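Local coordinates for cytochrome c552 (Thermochromatium tepidum, PDB 5ZE8), which carries five heme c groups and, as a low-potential multiheme cytochrome of a purple sulfur photosynthetic bacterium, probably transfers electrons, at residues P83-M88 / Q111-D116; P192-L196 / I207-M212; E296-V302 / L386-A392. All blocks are in the same frame, centred on the assembly; numbering follows the deposited sequence.

Contact 1: P83-M88 / Q111-D116; sequences PTAEGM and QTTKLD
Glu86 reaches across to the hydroxyl of Thr112 and the backbone N of Thr113. CG stands anti to the backbone N (chi1 -172°) and the chain then folds at chi2, which brings both oxygens over residues 112-113. Glu86 OE2 accepts from Thr112 OG1 at 2.6 Å, on its syn side but out of the carboxylate plane. Glu86 OE1 accepts from Thr113 N at 3.1 Å, also on the syn side and likewise out of plane, and uses its anti lone pair for Gly87 N. Thr112 OG1 in turn accepts from Lys114 N, an ST turn just after the Schellman end of helix 105-109. Thr113 holds OG1 between its own N and carbonyl carbon (chi1 70°), pointed into the bend 85-88: the hydroxyl donates to Ala85 O at 2.7 Å, on a lone pair, and receives Met88 N at 3.0 Å. Lys114 runs extended past Thr84 and bends at its last torsion, where NZ meets Thr84 O at 3.0 Å and makes a salt bridge with Asp116 OD1. Leu115 N bonds to Pro83 O. The two irregular loops are thus joined mainly by polar side chains, with one direct backbone bond.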
loop_
_atom_site.group_PDB
_atom_site.type_symbol
_atom_site.label_atom_id
_atom_site.label_comp_id
_atom_site.label_asym_id
_atom_site.label_seq_id
_atom_site.Cartn_x
_atom_site.Cartn_y
_atom_site.Cartn_z
ATOM N N PRO A 83 -9.893 19.314 -2.788
ATOM C CA PRO A 83 -9.954 18.794 -1.416
ATOM C C PRO A 83 -10.126 19.837 -0.340
ATOM O O PRO A 83 -10.297 19.466 0.817
ATOM C CB PRO A 83 -8.552 18.169 -1.242
ATOM C CG PRO A 83 -7.727 18.864 -2.217
ATOM C CD PRO A 83 -8.555 19.224 -3.366
ATOM N N THR A 84 -10.150 21.127 -0.719
ATOM C CA THR A 84 -10.406 22.218 0.223
ATOM C C THR A 84 -11.842 22.748 0.091
ATOM O O THR A 84 -12.147 23.765 0.693
ATOM C CB THR A 84 -9.492 23.381 0.022
ATOM O OG1 THR A 84 -9.651 23.819 -1.312
ATOM C CG2 THR A 84 -8.082 22.974 0.279
ATOM N N ALA A 85 -12.701 22.025 -0.602
ATOM C CA ALA A 85 -14.106 22.425 -0.808
ATOM C C ALA A 85 -15.074 21.500 -0.047
ATOM O O ALA A 85 -14.921 20.273 -0.157
ATOM C CB ALA A 85 -14.430 22.510 -2.271
ATOM N N GLU A 86 -16.106 22.082 0.599
ATOM C CA GLU A 86 -17.253 21.307 1.091
ATOM C C GLU A 86 -18.181 20.916 -0.039
ATOM O O GLU A 86 -18.201 21.566 -1.123
ATOM C CB GLU A 86 -18.032 22.080 2.187
ATOM C CG GLU A 86 -19.112 21.272 2.889
ATOM C CD GLU A 86 -18.587 19.996 3.553
ATOM O OE1 GLU A 86 -18.539 18.943 2.851
ATOM O OE2 GLU A 86 -18.257 20.086 4.769
ATOM N N GLY A 87 -18.890 19.790 0.158
ATOM C CA GLY A 87 -19.945 19.354 -0.765
ATOM C C GLY A 87 -19.511 18.790 -2.047
ATOM O O GLY A 87 -20.271 18.664 -3.016
ATOM N N MET A 88 -18.233 18.365 -2.107
ATOM C CA MET A 88 -17.774 17.707 -3.297
ATOM C C MET A 88 -18.400 16.300 -3.433
ATOM O O MET A 88 -18.811 15.674 -2.454
ATOM C CB MET A 88 -16.270 17.572 -3.292
ATOM C CG MET A 88 -15.486 18.853 -3.329
ATOM S SD MET A 88 -15.733 19.820 -4.857
ATOM C CE MET A 88 -17.224 20.754 -4.468
ATOM N N GLN A 111 -19.146 13.152 7.449
ATOM C CA GLN A 111 -19.842 13.571 6.191
ATOM C C GLN A 111 -19.356 14.912 5.673
ATOM O O GLN A 111 -20.189 15.781 5.277
ATOM C CB GLN A 111 -21.396 13.565 6.337
ATOM C CG GLN A 111 -22.203 13.372 5.029
ATOM C CD GLN A 111 -22.167 11.998 4.418
ATOM O OE1 GLN A 111 -22.466 11.872 3.198
ATOM N NE2 GLN A 111 -21.868 10.977 5.174
ATOM N N THR A 112 -18.051 15.099 5.599
ATOM C CA THR A 112 -17.472 16.335 5.044
ATOM C C THR A 112 -16.375 16.051 4.036
ATOM O O THR A 112 -15.652 15.030 4.206
ATOM C CB THR A 112 -16.932 17.241 6.151
ATOM O OG1 THR A 112 -16.442 18.480 5.578
ATOM C CG2 THR A 112 -15.818 16.633 6.941
ATOM N N THR A 113 -16.263 16.908 3.038
ATOM C CA THR A 113 -15.272 16.803 1.991
ATOM C C THR A 113 -14.215 17.895 2.098
ATOM O O THR A 113 -13.280 17.896 1.313
ATOM C CB THR A 113 -15.853 16.737 0.562
ATOM O OG1 THR A 113 -16.425 18.030 0.206
ATOM C CG2 THR A 113 -16.949 15.721 0.503
ATOM N N LYS A 114 -14.329 18.761 3.100
ATOM C CA LYS A 114 -13.374 19.868 3.234
ATOM C C LYS A 114 -12.253 19.454 4.147
ATOM O O LYS A 114 -12.351 19.529 5.364
ATOM C CB LYS A 114 -14.108 21.133 3.783
ATOM C CG LYS A 114 -13.149 22.326 3.782
ATOM C CD LYS A 114 -13.906 23.624 3.991
ATOM C CE LYS A 114 -12.968 24.781 4.373
ATOM N NZ LYS A 114 -11.869 24.949 3.427
ATOM N N LEU A 115 -11.228 18.921 3.500
ATOM C CA LEU A 115 -10.216 18.144 4.228
ATOM C C LEU A 115 -9.279 19.038 5.016
ATOM O O LEU A 115 -8.572 18.543 5.894
ATOM C CB LEU A 115 -9.439 17.291 3.236
ATOM C CG LEU A 115 -10.311 16.290 2.465
ATOM C CD1 LEU A 115 -9.452 15.465 1.535
ATOM C CD2 LEU A 115 -11.218 15.464 3.390
ATOM N N ASP A 116 -9.222 20.351 4.715
ATOM C CA ASP A 116 -8.293 21.210 5.414
ATOM C C ASP A 116 -8.865 21.846 6.643
ATOM O O ASP A 116 -8.199 22.615 7.306
ATOM C CB ASP A 116 -7.703 22.316 4.513
ATOM C CG ASP A 116 -8.690 23.257 3.931
ATOM O OD1 ASP A 116 -9.868 22.967 3.938
ATOM O OD2 ASP A 116 -8.174 24.307 3.375
HETATM O O HOH W 1 -20.351 16.718 2.057
#

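Contact 2: P192-L196 / I207-M212; sequences PNPHL and IPALTM. With HEC (heme c), chain B; SO4 (sulfate ion), chain G.
His195 lies between Pro194 and Met212 and reaches from the loop 192-196 to the heme iron. Its CB passes Met212 CB at 4.0 Å. With chi1 at -52° CG stands anti to the carbonyl carbon, 3.6 Å from Met212 CE, and the ring extends toward the porphyrin. ND1 donates to Leu210 O at 2.8 Å; the acceptor lies in the ring plane, and the N-H...O angle is 169°. CD2 and CE1 lean over porphyrin nitrogens on either side of the metal. At the tip NE2 binds the iron at 2.1 Å, and His49 supplies the other axial ligand, so this is a bis-histidine heme c. The carbonyl at ND1, with the iron at the other end, helps fix the ring's rotation and would be expected to make the imidazole a stronger electron donor to the iron. Met212 covers one ring face: its chain is extended to SD and then turns at chi3, setting CE 3.5 Å from the ring centroid, a CH-pi contact, while CE also touches heme C4A. Pro194 CG covers the opposite face, and its CD lies 3.3 Å from heme C4C. Leu210 N bonds to Pro194 O, and Leu210 CD1 meets both Pro194 CG and heme CHC. Asn193 OD1 receives His195 N in an Asx turn, while its ND2 donates to a sulfate ion, probably from the crystallisation liquor, that Arg167 also binds.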
loop_
_atom_site.group_PDB
_atom_site.type_symbol
_atom_site.label_atom_id
_atom_site.label_comp_id
_atom_site.label_asym_id
_atom_site.label_seq_id
_atom_site.Cartn_x
_atom_site.Cartn_y
_atom_site.Cartn_z
ATOM N N PRO A 192 1.442 8.861 33.159
ATOM C CA PRO A 192 0.062 8.962 33.478
ATOM C C PRO A 192 -0.724 8.208 32.391
ATOM O O PRO A 192 -0.341 8.244 31.236
ATOM C CB PRO A 192 -0.251 10.475 33.489
ATOM C CG PRO A 192 1.092 11.124 33.598
ATOM C CD PRO A 192 2.038 10.177 32.853
ATOM N N ASN A 193 -1.798 7.600 32.830
ATOM C CA ASN A 193 -2.595 6.672 31.965
ATOM C C ASN A 193 -3.993 7.191 31.889
ATOM O O ASN A 193 -4.790 7.011 32.828
ATOM C CB ASN A 193 -2.531 5.249 32.503
ATOM C CG ASN A 193 -3.179 4.242 31.534
ATOM O OD1 ASN A 193 -3.925 4.644 30.666
ATOM N ND2 ASN A 193 -2.791 3.011 31.632
ATOM N N PRO A 194 -4.379 7.828 30.738
ATOM C CA PRO A 194 -5.690 8.368 30.560
ATOM C C PRO A 194 -6.752 7.344 30.070
ATOM O O PRO A 194 -7.868 7.730 29.819
ATOM C CB PRO A 194 -5.461 9.357 29.427
ATOM C CG PRO A 194 -4.428 8.661 28.545
ATOM C CD PRO A 194 -3.531 7.951 29.503
ATOM N N HIS A 195 -6.324 6.085 29.960
ATOM C CA HIS A 195 -7.134 5.003 29.430
ATOM C C HIS A 195 -7.807 4.154 30.544
ATOM O O HIS A 195 -8.373 3.105 30.218
ATOM C CB HIS A 195 -6.293 4.086 28.589
ATOM C CG HIS A 195 -5.490 4.768 27.534
ATOM N ND1 HIS A 195 -6.087 5.553 26.576
ATOM C CD2 HIS A 195 -4.164 4.707 27.229
ATOM C CE1 HIS A 195 -5.126 6.008 25.778
ATOM N NE2 HIS A 195 -3.971 5.485 26.125
ATOM N N LEU A 196 -7.888 4.674 31.780
ATOM C CA LEU A 196 -8.391 3.884 32.957
ATOM C C LEU A 196 -9.661 4.443 33.540
ATOM O O LEU A 196 -9.969 4.240 34.754
ATOM C CB LEU A 196 -7.355 3.830 34.048
ATOM C CG LEU A 196 -6.012 3.242 33.657
ATOM C CD1 LEU A 196 -4.980 3.257 34.777
ATOM C CD2 LEU A 196 -6.238 1.852 33.094
ATOM N N ILE A 207 -5.136 16.033 30.529
ATOM C CA ILE A 207 -5.406 15.088 29.418
ATOM C C ILE A 207 -6.810 14.534 29.645
ATOM O O ILE A 207 -7.091 13.960 30.669
ATOM C CB ILE A 207 -4.388 13.930 29.383
ATOM C CG1 ILE A 207 -2.937 14.478 29.352
ATOM C CG2 ILE A 207 -4.661 12.953 28.201
ATOM C CD1 ILE A 207 -2.555 15.347 28.157
ATOM N N PRO A 208 -7.696 14.685 28.646
ATOM C CA PRO A 208 -9.027 14.130 28.917
ATOM C C PRO A 208 -8.994 12.579 29.038
ATOM O O PRO A 208 -8.029 11.915 28.537
ATOM C CB PRO A 208 -9.782 14.574 27.704
ATOM C CG PRO A 208 -8.772 14.578 26.580
ATOM C CD PRO A 208 -7.518 15.085 27.255
ATOM N N ALA A 209 -10.031 11.992 29.653
ATOM C CA ALA A 209 -10.184 10.568 29.624
ATOM C C ALA A 209 -10.262 10.098 28.123
ATOM O O ALA A 209 -10.975 10.669 27.276
ATOM C CB ALA A 209 -11.420 10.140 30.387
ATOM N N LEU A 210 -9.481 9.080 27.839
ATOM C CA LEU A 210 -9.347 8.436 26.513
ATOM C C LEU A 210 -9.690 6.962 26.694
ATOM O O LEU A 210 -8.834 6.119 26.707
ATOM C CB LEU A 210 -7.887 8.641 25.982
ATOM C CG LEU A 210 -7.587 10.118 25.679
ATOM C CD1 LEU A 210 -6.125 10.133 25.276
ATOM C CD2 LEU A 210 -8.462 10.689 24.535
ATOM N N THR A 211 -10.969 6.690 26.898
ATOM C CA THR A 211 -11.441 5.458 27.349
ATOM C C THR A 211 -11.195 4.416 26.296
ATOM O O THR A 211 -11.311 4.728 25.094
ATOM C CB THR A 211 -12.933 5.628 27.584
ATOM O OG1 THR A 211 -13.058 6.645 28.617
ATOM C CG2 THR A 211 -13.632 4.364 28.048
ATOM N N MET A 212 -10.882 3.225 26.789
ATOM C CA MET A 212 -10.265 2.159 25.965
ATOM C C MET A 212 -10.899 0.814 26.261
ATOM O O MET A 212 -11.333 0.595 27.385
ATOM C CB MET A 212 -8.824 2.067 26.282
ATOM C CG MET A 212 -8.009 1.113 25.411
ATOM S SD MET A 212 -6.238 1.174 25.767
ATOM C CE MET A 212 -5.848 2.552 24.720
HETATM FE FE HEC B . -2.132 5.672 25.147
HETATM C CHA HEC B . -1.256 2.449 25.951
HETATM C CHB HEC B . -3.487 4.594 22.198
HETATM C CHC HEC B . -2.930 8.900 24.282
HETATM C CHD HEC B . -0.681 6.837 28.007
HETATM N NA HEC B . -2.396 3.886 24.275
HETATM C C1A HEC B . -1.966 2.670 24.789
HETATM C C2A HEC B . -2.331 1.608 23.912
HETATM C C3A HEC B . -2.937 2.201 22.822
HETATM C C4A HEC B . -3.011 3.614 23.052
HETATM C CMA HEC B . -3.537 1.500 21.612
HETATM C CAA HEC B . -1.980 0.156 24.086
HETATM C CBA HEC B . -2.778 -0.597 25.157
HETATM C CGA HEC B . -2.417 -2.059 24.932
HETATM O O1A HEC B . -1.365 -2.506 25.398
HETATM O O2A HEC B . -3.210 -2.867 24.407
HETATM N NB HEC B . -3.054 6.564 23.539
HETATM C C1B HEC B . -3.513 5.923 22.428
HETATM C C2B HEC B . -4.021 6.886 21.536
HETATM C C3B HEC B . -3.868 8.127 22.048
HETATM C C4B HEC B . -3.261 7.869 23.380
HETATM C CMB HEC B . -4.570 6.439 20.149
HETATM C CAB HEC B . -4.426 9.429 21.548
HETATM C CBB HEC B . -5.816 9.486 21.182
HETATM N NC HEC B . -1.862 7.513 26.022
HETATM C C1C HEC B . -2.290 8.715 25.477
HETATM C C2C HEC B . -1.818 9.788 26.291
HETATM C C3C HEC B . -1.111 9.228 27.353
HETATM C C4C HEC B . -1.183 7.815 27.191
HETATM C CMC HEC B . -1.963 11.244 25.888
HETATM C CAC HEC B . -0.376 9.887 28.495
HETATM C CBC HEC B . -0.897 10.987 29.134
HETATM N ND HEC B . -1.189 4.831 26.605
HETATM C C1D HEC B . -0.669 5.488 27.709
HETATM C C2D HEC B . -0.012 4.538 28.580
HETATM C C3D HEC B . -0.165 3.325 28.037
HETATM C C4D HEC B . -0.927 3.531 26.768
HETATM C CMD HEC B . 0.715 4.842 29.894
HETATM C CAD HEC B . 0.410 2.023 28.536
HETATM C CBD HEC B . 1.751 1.693 27.882
HETATM C CGD HEC B . 2.783 2.735 27.572
HETATM O O1D HEC B . 3.483 3.203 28.525
HETATM O O2D HEC B . 2.940 3.089 26.361
HETATM S S SO4 G . 0.529 1.648 33.561
HETATM O O1 SO4 G . 0.647 0.769 34.790
HETATM O O2 SO4 G . -0.677 2.497 33.771
HETATM O O3 SO4 G . 1.755 2.517 33.286
HETATM O O4 SO4 G . 0.293 0.679 32.459
HETATM O O HOH W 2 -10.304 6.476 30.343
HETATM O O HOH W 3 -11.198 3.146 29.589
#

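Contact 3: E296-V302 / L386-A392; sequences EKIAAQV and LNYEIPA
Ile298 and Ile390 face each other as a hydrogen-bonded antiparallel pair, their CB atoms 4.3 Å apart on one face of the sheet. Both place CG1 beside the backbone N, yet the branches part. Ile298 sends CG1 and CD1 toward the end of strand 386-391, where CG1 meets Ala392 CB at 3.9 Å. Ile390 is extended at chi2 (174°) and runs the other way, laying CD1 4.0 Å from Ala300 CB. The small Ala300 is a low point in this face; the isoleucine tip packs against its methyl, and Tyr388 CB lies beside it in another direction. Val302 and Leu386 continue this face, which packs on strand 320-328: Ala300 and Tyr388 touch Leu325, and Ile390 touches Ala327. The tyrosine carries its hydroxyl to Asp347. Strand 297-306 is the middle one of a three-stranded antiparallel sheet, with strand 285-294, its sequence neighbour, on one side and strand 383-391 on the other; the axes of the segments 297-302 and 386-391 approach to 4.4 Å, their directions 154° apart. Paired bonds join residues 298 with 390, 300 with 388 and 302 with 386, and the ladder is extended past Pro391 by Ala392 N to Glu296 O. The face of Ala299, Glu389, Gln301 and Asn387 is largely polar, with Ala299 the low point between longer side chains. Glu389, bent at chi2 (-89°), curls back over the methyl of Ala299, with OE2 4.0 Å from that CB and 3.7 Å from Lys297 CB. Gln301 and Asn387 cross obliquely, CG of the glutamine lying 3.3 Å from OD1 of the asparagine, while Gln301 OE1 bonds to Thr290 of the next strand. Where strand 297-306 begins and strand 383-391 ends, Lys297 lies across Pro391, its CD 3.8 Å from the proline CA.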
loop_
_atom_site.group_PDB
_atom_site.type_symbol
_atom_site.label_atom_id
_atom_site.label_comp_id
_atom_site.label_asym_id
_atom_site.label_seq_id
_atom_site.Cartn_x
_atom_site.Cartn_y
_atom_site.Cartn_z
ATOM N N GLU A 296 27.240 -20.968 -28.869
ATOM C CA GLU A 296 27.860 -19.632 -29.015
ATOM C C GLU A 296 26.974 -18.575 -28.382
ATOM O O GLU A 296 27.077 -17.399 -28.737
ATOM C CB GLU A 296 28.098 -19.300 -30.489
ATOM C CG GLU A 296 29.000 -20.334 -31.188
ATOM C CD GLU A 296 30.350 -20.493 -30.500
ATOM O OE1 GLU A 296 30.814 -21.643 -30.318
ATOM O OE2 GLU A 296 30.925 -19.450 -30.083
ATOM N N LYS A 297 26.075 -19.047 -27.503
ATOM C CA LYS A 297 25.246 -18.184 -26.628
ATOM C C LYS A 297 25.593 -18.383 -25.182
ATOM O O LYS A 297 26.219 -19.391 -24.749
ATOM C CB LYS A 297 23.730 -18.483 -26.809
ATOM C CG LYS A 297 23.194 -18.501 -28.231
ATOM C CD LYS A 297 22.937 -17.146 -28.829
ATOM C CE LYS A 297 22.147 -17.270 -30.146
ATOM N NZ LYS A 297 20.838 -17.981 -29.950
ATOM N N ILE A 298 25.104 -17.433 -24.385
ATOM C CA ILE A 298 25.119 -17.542 -22.939
ATOM C C ILE A 298 23.622 -17.727 -22.581
ATOM O O ILE A 298 22.803 -16.916 -22.935
ATOM C CB ILE A 298 25.645 -16.259 -22.270
ATOM C CG1 ILE A 298 27.132 -16.052 -22.587
ATOM C CG2 ILE A 298 25.286 -16.249 -20.781
ATOM C CD1 ILE A 298 27.490 -14.597 -22.477
ATOM N N ALA A 299 23.278 -18.838 -21.965
ATOM C CA ALA A 299 21.952 -19.033 -21.386
ATOM C C ALA A 299 21.923 -18.371 -19.996
ATOM O O ALA A 299 22.565 -18.766 -19.059
ATOM C CB ALA A 299 21.619 -20.500 -21.305
ATOM N N ALA A 300 21.086 -17.337 -19.877
ATOM C CA ALA A 300 20.987 -16.517 -18.655
ATOM C C ALA A 300 19.631 -16.837 -18.042
ATOM O O ALA A 300 18.674 -16.851 -18.718
ATOM C CB ALA A 300 21.093 -15.012 -19.033
ATOM N N GLN A 301 19.618 -17.178 -16.750
ATOM C CA GLN A 301 18.378 -17.480 -16.034
ATOM C C GLN A 301 18.217 -16.461 -14.959
ATOM O O GLN A 301 19.129 -16.299 -14.131
ATOM C CB GLN A 301 18.449 -18.869 -15.426
ATOM C CG GLN A 301 18.483 -20.008 -16.449
ATOM C CD GLN A 301 19.890 -20.378 -16.866
ATOM O OE1 GLN A 301 20.749 -20.617 -16.015
ATOM N NE2 GLN A 301 20.141 -20.440 -18.181
ATOM N N VAL A 302 17.070 -15.770 -14.964
ATOM C CA VAL A 302 16.755 -14.764 -13.971
ATOM C C VAL A 302 15.685 -15.429 -13.090
ATOM O O VAL A 302 14.699 -15.910 -13.577
ATOM C CB VAL A 302 16.269 -13.430 -14.586
ATOM C CG1 VAL A 302 15.802 -12.495 -13.485
ATOM C CG2 VAL A 302 17.388 -12.790 -15.341
ATOM N N LEU A 386 12.888 -16.606 -15.729
ATOM C CA LEU A 386 12.930 -16.118 -17.102
ATOM C C LEU A 386 14.261 -16.460 -17.729
ATOM O O LEU A 386 15.311 -16.109 -17.178
ATOM C CB LEU A 386 12.713 -14.600 -17.174
ATOM C CG LEU A 386 11.388 -14.039 -16.646
ATOM C CD1 LEU A 386 11.320 -12.547 -16.937
ATOM C CD2 LEU A 386 10.171 -14.743 -17.238
ATOM N N ASN A 387 14.183 -17.072 -18.914
ATOM C CA ASN A 387 15.326 -17.541 -19.679
ATOM C C ASN A 387 15.628 -16.674 -20.851
ATOM O O ASN A 387 14.748 -16.307 -21.648
ATOM C CB ASN A 387 15.090 -18.966 -20.146
ATOM C CG ASN A 387 14.810 -19.895 -18.990
ATOM O OD1 ASN A 387 15.717 -20.231 -18.234
ATOM N ND2 ASN A 387 13.534 -20.294 -18.822
ATOM N N TYR A 388 16.907 -16.339 -20.965
ATOM C CA TYR A 388 17.346 -15.625 -22.132
ATOM C C TYR A 388 18.528 -16.286 -22.821
ATOM O O TYR A 388 19.317 -16.961 -22.169
ATOM C CB TYR A 388 17.723 -14.223 -21.702
ATOM C CG TYR A 388 16.529 -13.402 -21.294
ATOM C CD1 TYR A 388 15.816 -12.658 -22.210
ATOM C CD2 TYR A 388 16.135 -13.324 -19.961
ATOM C CE1 TYR A 388 14.741 -11.820 -21.776
ATOM C CE2 TYR A 388 15.066 -12.564 -19.563
ATOM C CZ TYR A 388 14.354 -11.826 -20.449
ATOM O OH TYR A 388 13.229 -11.056 -20.053
ATOM N N GLU A 389 18.625 -16.093 -24.136
ATOM C CA GLU A 389 19.760 -16.590 -24.928
ATOM C C GLU A 389 20.513 -15.394 -25.509
ATOM O O GLU A 389 20.011 -14.650 -26.342
ATOM C CB GLU A 389 19.240 -17.532 -25.985
ATOM C CG GLU A 389 18.555 -18.783 -25.412
ATOM C CD GLU A 389 19.479 -19.959 -25.157
ATOM O OE1 GLU A 389 18.962 -21.091 -25.063
ATOM O OE2 GLU A 389 20.724 -19.799 -25.095
ATOM N N ILE A 390 21.681 -15.183 -24.976
ATOM C CA ILE A 390 22.471 -13.980 -25.256
ATOM C C ILE A 390 23.655 -14.384 -26.195
ATOM O O ILE A 390 24.455 -15.216 -25.826
ATOM C CB ILE A 390 23.071 -13.320 -23.978
ATOM C CG1 ILE A 390 21.922 -12.904 -22.995
ATOM C CG2 ILE A 390 23.859 -12.063 -24.367
ATOM C CD1 ILE A 390 22.432 -12.388 -21.693
ATOM N N PRO A 391 23.802 -13.693 -27.331
ATOM C CA PRO A 391 25.000 -13.980 -28.150
ATOM C C PRO A 391 26.278 -13.758 -27.315
ATOM O O PRO A 391 26.428 -12.717 -26.598
ATOM C CB PRO A 391 24.873 -12.983 -29.313
ATOM C CG PRO A 391 23.449 -12.529 -29.290
ATOM C CD PRO A 391 22.945 -12.636 -27.913
ATOM N N ALA A 392 27.220 -14.723 -27.335
ATOM C CA ALA A 392 28.332 -14.699 -26.414
ATOM C C ALA A 392 29.510 -13.825 -26.816
ATOM O O ALA A 392 30.254 -13.426 -25.943
ATOM C CB ALA A 392 28.817 -16.126 -26.089
#

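How the contacts relate
The three contacts follow one another along the chain and do not touch; contacts 1 and 2 come within about 20 Å at their nearest atoms, whereas contact 3 lies on the opposite side of the chain's centre from both. All are partly buried: in contact 2 the buried residues gather at the heme, and in contact 3 the apolar face is inward while the strand ends and polar face carry exposed residues. Contacts 1 and 2 each join two loops, contact 3 two strands. In contact 1 side-chain oxygens and a lysine do most of the bonding; in contact 2 the heme supplies much of the packing surface; in contact 3 the main chain bonds regularly.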